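PDB 3P2E: 16S rRNA (adenine(1408)-N(1))-methyltransferase from Escherichia coli, which methylates the N1 position of adenine 1408 in 16S rRNA of assembled 30S subunits, using S-adenosyl-L-methionine, and so confers resistance to various aminoglycosides. Local coordinates for residues K41-I44 and F50-G53; E188-F193 and R207-V212. All coordinates share one frame; numbering follows the deposited sequence.

Contact 1 of 2, residues K41-I44 and F50-G53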
loop_
_atom_site.group_PDB
_atom_site.type_symbol
_atom_site.label_atom_id
_atom_site.label_comp_id
_atom_site.label_asym_id
_atom_site.label_seq_id
_atom_site.Cartn_x
_atom_site.Cartn_y
_atom_site.Cartn_z
ATOM N N LYS A 41 -7.147 -5.365 8.243
ATOM C CA LYS A 41 -8.511 -5.672 7.824
ATOM C C LYS A 41 -8.518 -6.461 6.523
ATOM O O LYS A 41 -9.303 -7.394 6.364
ATOM C CB LYS A 41 -9.334 -4.389 7.657
ATOM C CG LYS A 41 -10.782 -4.649 7.248
ATOM C CD LYS A 41 -11.603 -3.367 7.210
ATOM C CE LYS A 41 -13.048 -3.657 6.831
ATOM N NZ LYS A 41 -13.879 -2.424 6.797
ATOM N N LEU A 42 -7.654 -6.090 5.584
ATOM C CA LEU A 42 -7.593 -6.816 4.316
ATOM C C LEU A 42 -7.188 -8.262 4.566
ATOM O O LEU A 42 -7.774 -9.197 4.010
ATOM C CB LEU A 42 -6.567 -6.183 3.379
ATOM C CG LEU A 42 -6.886 -4.796 2.829
ATOM C CD1 LEU A 42 -5.756 -4.348 1.906
ATOM C CD2 LEU A 42 -8.206 -4.835 2.078
ATOM N N ALA A 43 -6.179 -8.432 5.412
ATOM C CA ALA A 43 -5.640 -9.744 5.741
ATOM C C ALA A 43 -6.630 -10.635 6.473
ATOM O O ALA A 43 -6.718 -11.829 6.196
ATOM C CB ALA A 43 -4.382 -9.585 6.569
ATOM N N ILE A 44 -7.367 -10.061 7.414
ATOM C CA ILE A 44 -8.336 -10.843 8.168
ATOM C C ILE A 44 -9.460 -11.343 7.254
ATOM O O ILE A 44 -10.070 -12.376 7.522
ATOM C CB ILE A 44 -8.914 -10.003 9.349
ATOM C CG1 ILE A 44 -9.740 -10.884 10.292
ATOM C CG2 ILE A 44 -9.749 -8.855 8.811
ATOM C CD1 ILE A 44 -11.170 -11.131 9.843
ATOM N N PHE A 50 -0.997 -12.982 0.819
ATOM C CA PHE A 50 0.008 -12.581 1.793
ATOM C C PHE A 50 0.125 -11.071 1.669
ATOM O O PHE A 50 0.402 -10.551 0.586
ATOM C CB PHE A 50 1.357 -13.234 1.504
ATOM C CG PHE A 50 2.379 -12.976 2.571
ATOM C CD1 PHE A 50 2.216 -13.510 3.843
ATOM C CD2 PHE A 50 3.482 -12.165 2.320
ATOM C CE1 PHE A 50 3.136 -13.242 4.858
ATOM C CE2 PHE A 50 4.408 -11.889 3.325
ATOM C CZ PHE A 50 4.234 -12.430 4.598
ATOM N N TYR A 51 -0.100 -10.375 2.780
ATOM C CA TYR A 51 -0.059 -8.918 2.810
ATOM C C TYR A 51 1.242 -8.333 3.342
ATOM O O TYR A 51 1.706 -8.681 4.427
ATOM C CB TYR A 51 -1.246 -8.398 3.626
ATOM C CG TYR A 51 -2.565 -8.611 2.914
ATOM C CD1 TYR A 51 -3.038 -7.676 1.994
ATOM C CD2 TYR A 51 -3.300 -9.782 3.102
ATOM C CE1 TYR A 51 -4.208 -7.903 1.272
ATOM C CE2 TYR A 51 -4.469 -10.019 2.382
ATOM C CZ TYR A 51 -4.914 -9.077 1.472
ATOM O OH TYR A 51 -6.061 -9.309 0.750
ATOM N N ILE A 52 1.816 -7.432 2.554
ATOM C CA ILE A 52 3.065 -6.778 2.905
ATOM C C ILE A 52 2.839 -5.282 3.021
ATOM O O ILE A 52 2.548 -4.616 2.029
ATOM C CB ILE A 52 4.137 -7.030 1.830
ATOM C CG1 ILE A 52 4.345 -8.538 1.661
ATOM C CG2 ILE A 52 5.452 -6.350 2.223
ATOM C CD1 ILE A 52 5.304 -8.902 0.539
ATOM N N GLY A 53 2.961 -4.767 4.241
ATOM C CA GLY A 53 2.776 -3.347 4.475
ATOM C C GLY A 53 4.127 -2.699 4.686
ATOM O O GLY A 53 4.883 -3.105 5.567
#
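Tyr-51 lays its ring against the last turn of helix 37-44, and Leu-42 and Ala-43 share the one ring face that meets that turn. Leu-42 works mainly through its first side-chain carbon: CB sits 4.0 Å from the centroid of the Tyr-51 ring, 29° off the ring normal, a CH-pi contact displaced toward the CE1 side, where Leu-42 CB comes within 3.6 Å of Tyr-51 CE1. The two side chains cross at about a right angle, and of the leucine's branches CD1 also approaches that carbon, 3.9 Å from Tyr-51 CE1. Ala-43 covers the same face nearer the CD2 side. Its CA lies 3.5 Å from Tyr-51 CD2, and its methyl CB packs on the same carbon at 3.6 Å. Between these two footholds passes the helix backbone itself, with Ala-43 N 3.8 Å above the ring plane toward the rim, so main-chain atoms of the helix also meet the ring.

The ring gets there because Tyr-51 CB points at the helix and CG stands opposite the carbonyl carbon (chi1 -70°), carrying the ring out from the strand to the helix, where the hydroxyl ends beside the Leu-42 carbonyl. No hydrogen bond links helix to strand here. Instead, Tyr-51 OH is hydrogen-bonded to Asp-46 in the connecting loop, which gives the buried ring a polar hold at its far end, while Ala-43 O accepts a hydrogen bond from Asn-79 ND2. Val-80 of the neighbouring strand packs on the Ala-43 methyl.

This is helix-on-sheet packing within the beta-alpha-beta unit formed by strand 26-31, helix 37-44 and strand 49-54, part of the Rossmann-like fold of S-adenosyl-L-methionine-dependent methyltransferases.

Contact 2 of 2, residues E188-F193 and R207-V212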
loop_
_atom_site.group_PDB
_atom_site.type_symbol
_atom_site.label_atom_id
_atom_site.label_comp_id
_atom_site.label_asym_id
_atom_site.label_seq_id
_atom_site.Cartn_x
_atom_site.Cartn_y
_atom_site.Cartn_z
ATOM N N GLU A 188 -18.182 8.734 2.507
ATOM C CA GLU A 188 -18.825 7.475 2.873
ATOM C C GLU A 188 -17.957 6.284 2.488
ATOM O O GLU A 188 -17.799 5.337 3.263
ATOM C CB GLU A 188 -20.191 7.340 2.196
ATOM C CG GLU A 188 -21.045 6.243 2.805
ATOM C CD GLU A 188 -22.264 5.909 1.971
ATOM O OE1 GLU A 188 -22.931 6.843 1.477
ATOM O OE2 GLU A 188 -22.559 4.704 1.821
ATOM N N TYR A 189 -17.394 6.332 1.286
ATOM C CA TYR A 189 -16.540 5.256 0.807
ATOM C C TYR A 189 -15.312 5.038 1.697
ATOM O O TYR A 189 -14.872 3.906 1.912
ATOM C CB TYR A 189 -16.059 5.551 -0.613
ATOM C CG TYR A 189 -15.117 4.495 -1.111
ATOM C CD1 TYR A 189 -15.600 3.260 -1.539
ATOM C CD2 TYR A 189 -13.736 4.687 -1.063
ATOM C CE1 TYR A 189 -14.737 2.239 -1.899
ATOM C CE2 TYR A 189 -12.858 3.665 -1.421
ATOM C CZ TYR A 189 -13.368 2.446 -1.833
ATOM O OH TYR A 189 -12.521 1.417 -2.156
ATOM N N VAL A 190 -14.756 6.133 2.200
ATOM C CA VAL A 190 -13.567 6.067 3.039
ATOM C C VAL A 190 -13.862 5.557 4.447
ATOM O O VAL A 190 -12.961 5.088 5.144
ATOM C CB VAL A 190 -12.885 7.455 3.101
ATOM C CG1 VAL A 190 -11.621 7.397 3.951
ATOM C CG2 VAL A 190 -12.557 7.917 1.676
ATOM N N LYS A 191 -15.127 5.622 4.853
ATOM C CA LYS A 191 -15.515 5.165 6.182
ATOM C C LYS A 191 -15.281 3.676 6.402
ATOM O O LYS A 191 -15.338 3.198 7.537
ATOM C CB LYS A 191 -16.985 5.502 6.451
ATOM C CG LYS A 191 -17.252 6.995 6.567
ATOM C CD LYS A 191 -18.690 7.276 6.986
ATOM C CE LYS A 191 -18.935 8.772 7.121
ATOM N NZ LYS A 191 -20.320 9.075 7.562
ATOM N N GLN A 192 -14.997 2.949 5.324
ATOM C CA GLN A 192 -14.764 1.512 5.417
ATOM C C GLN A 192 -13.344 1.163 5.856
ATOM O O GLN A 192 -13.076 0.026 6.250
ATOM C CB GLN A 192 -15.054 0.841 4.076
ATOM C CG GLN A 192 -13.984 1.044 3.026
ATOM C CD GLN A 192 -14.421 0.541 1.668
ATOM O OE1 GLN A 192 -15.347 1.087 1.065
ATOM N NE2 GLN A 192 -13.763 -0.508 1.180
ATOM N N PHE A 193 -12.437 2.135 5.787
ATOM C CA PHE A 193 -11.049 1.901 6.180
ATOM C C PHE A 193 -10.893 2.064 7.688
ATOM O O PHE A 193 -11.562 2.893 8.300
ATOM C CB PHE A 193 -10.125 2.860 5.427
ATOM C CG PHE A 193 -10.073 2.599 3.949
ATOM C CD1 PHE A 193 -9.218 1.632 3.431
ATOM C CD2 PHE A 193 -10.917 3.282 3.079
ATOM C CE1 PHE A 193 -9.209 1.341 2.063
ATOM C CE2 PHE A 193 -10.916 2.999 1.714
ATOM C CZ PHE A 193 -10.063 2.026 1.205
ATOM N N ARG A 207 -14.790 15.890 1.600
ATOM C CA ARG A 207 -13.552 15.934 0.832
ATOM C C ARG A 207 -13.640 15.047 -0.400
ATOM O O ARG A 207 -14.348 14.041 -0.401
ATOM C CB ARG A 207 -12.382 15.450 1.700
ATOM C CG ARG A 207 -12.155 16.244 2.977
ATOM C CD ARG A 207 -11.053 15.598 3.812
ATOM N NE ARG A 207 -9.848 15.384 3.022
ATOM C CZ ARG A 207 -8.724 16.082 3.155
ATOM N NH1 ARG A 207 -8.636 17.049 4.060
ATOM N NH2 ARG A 207 -7.689 15.821 2.369
ATOM N N SER A 208 -12.906 15.417 -1.442
ATOM C CA SER A 208 -12.887 14.630 -2.664
ATOM C C SER A 208 -11.710 13.667 -2.605
ATOM O O SER A 208 -10.605 14.054 -2.230
ATOM C CB SER A 208 -12.741 15.535 -3.891
ATOM O OG SER A 208 -13.922 16.281 -4.119
ATOM N N PHE A 209 -11.966 12.409 -2.953
ATOM C CA PHE A 209 -10.935 11.379 -2.982
ATOM C C PHE A 209 -10.896 10.887 -4.424
ATOM O O PHE A 209 -11.930 10.828 -5.095
ATOM C CB PHE A 209 -11.298 10.224 -2.040
ATOM C CG PHE A 209 -11.455 10.641 -0.605
ATOM C CD1 PHE A 209 -10.381 10.573 0.279
ATOM C CD2 PHE A 209 -12.678 11.113 -0.139
ATOM C CE1 PHE A 209 -10.525 10.969 1.608
ATOM C CE2 PHE A 209 -12.832 11.513 1.187
ATOM C CZ PHE A 209 -11.753 11.439 2.062
ATOM N N PHE A 210 -9.706 10.554 -4.906
ATOM C CA PHE A 210 -9.556 10.087 -6.277
ATOM C C PHE A 210 -8.806 8.774 -6.334
ATOM O O PHE A 210 -7.750 8.626 -5.719
ATOM C CB PHE A 210 -8.804 11.134 -7.101
ATOM C CG PHE A 210 -9.481 12.468 -7.133
ATOM C CD1 PHE A 210 -10.589 12.680 -7.951
ATOM C CD2 PHE A 210 -9.046 13.498 -6.307
ATOM C CE1 PHE A 210 -11.255 13.902 -7.939
ATOM C CE2 PHE A 210 -9.707 14.721 -6.289
ATOM C CZ PHE A 210 -10.812 14.922 -7.106
ATOM N N ARG A 211 -9.359 7.812 -7.062
ATOM C CA ARG A 211 -8.689 6.532 -7.203
ATOM C C ARG A 211 -8.272 6.333 -8.641
ATOM O O ARG A 211 -9.111 6.315 -9.538
ATOM C CB ARG A 211 -9.589 5.366 -6.794
ATOM C CG ARG A 211 -8.934 3.994 -7.027
ATOM C CD ARG A 211 -9.813 2.861 -6.532
ATOM N NE ARG A 211 -11.043 2.754 -7.311
ATOM C CZ ARG A 211 -12.171 2.222 -6.853
ATOM N NH1 ARG A 211 -12.230 1.750 -5.615
ATOM N NH2 ARG A 211 -13.239 2.152 -7.638
ATOM N N VAL A 212 -6.967 6.214 -8.853
ATOM C CA VAL A 212 -6.425 5.951 -10.175
ATOM C C VAL A 212 -6.019 4.487 -10.065
ATOM O O VAL A 212 -5.212 4.124 -9.214
ATOM C CB VAL A 212 -5.187 6.825 -10.471
ATOM C CG1 VAL A 212 -4.533 6.387 -11.769
ATOM C CG2 VAL A 212 -5.600 8.284 -10.575
#
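Val-190 plants one methyl squarely on the ring of Phe-209. Val-190 CG2 stands 3.4 Å from the centroid of the Phe-209 ring and only 2° off the normal, making a CH-pi contact in which all six ring carbons lie at nearly equal distance from it. The valine's torsion selects this branch: CG1 is anti to the backbone N (chi1 -179°), leaving CG2 opposite the carbonyl carbon and directed at the ring. Phe-209 points its side chain toward the short helix, its ring face meeting Val-190. Phe-105 and Ala-202 add to the packing around Val-190.

One residue earlier in the helix and two further along the strand, Tyr-189 meets Arg-211. The arginine leaves the strand extended, then bends at its third torsion, bringing Arg-211 NH1 to 3.5 Å from Tyr-189 OH. The hydroxyl lies at the edge of the guanidinium, near its plane, and the two flat groups stand 89° apart; the angle is too poor for a hydrogen bond.

Helix 187-190 is thereby packed over strand 209-215, which runs antiparallel to its neighbours in the C-terminal part of this Rossmann-like methyltransferase sheet.

Contact 1 and contact 2 lie on two different parts of the same seven-stranded sheet, their centres about 19 Å apart. Even so they touch: Lys-41, fully extended from helix 37-44, probably hydrogen-bonds through NZ to Gln-192 O at 2.6 Å, joining helix 37-44 to the type I turn from Val-190 to Phe-193. Both lie near the cofactor site. The side chain of Leu-42 is about 10 Å from the bound S-adenosyl-L-homocysteine and that of Val-190 about 8 Å, so these two side chains lie near the ligand without touching it. Phe-209 comes within about 4 Å, side chain to side chain, of Phe-105, and Leu-42 within about 6 Å of Asn-38, both residues of the S-adenosyl-L-methionine binding site.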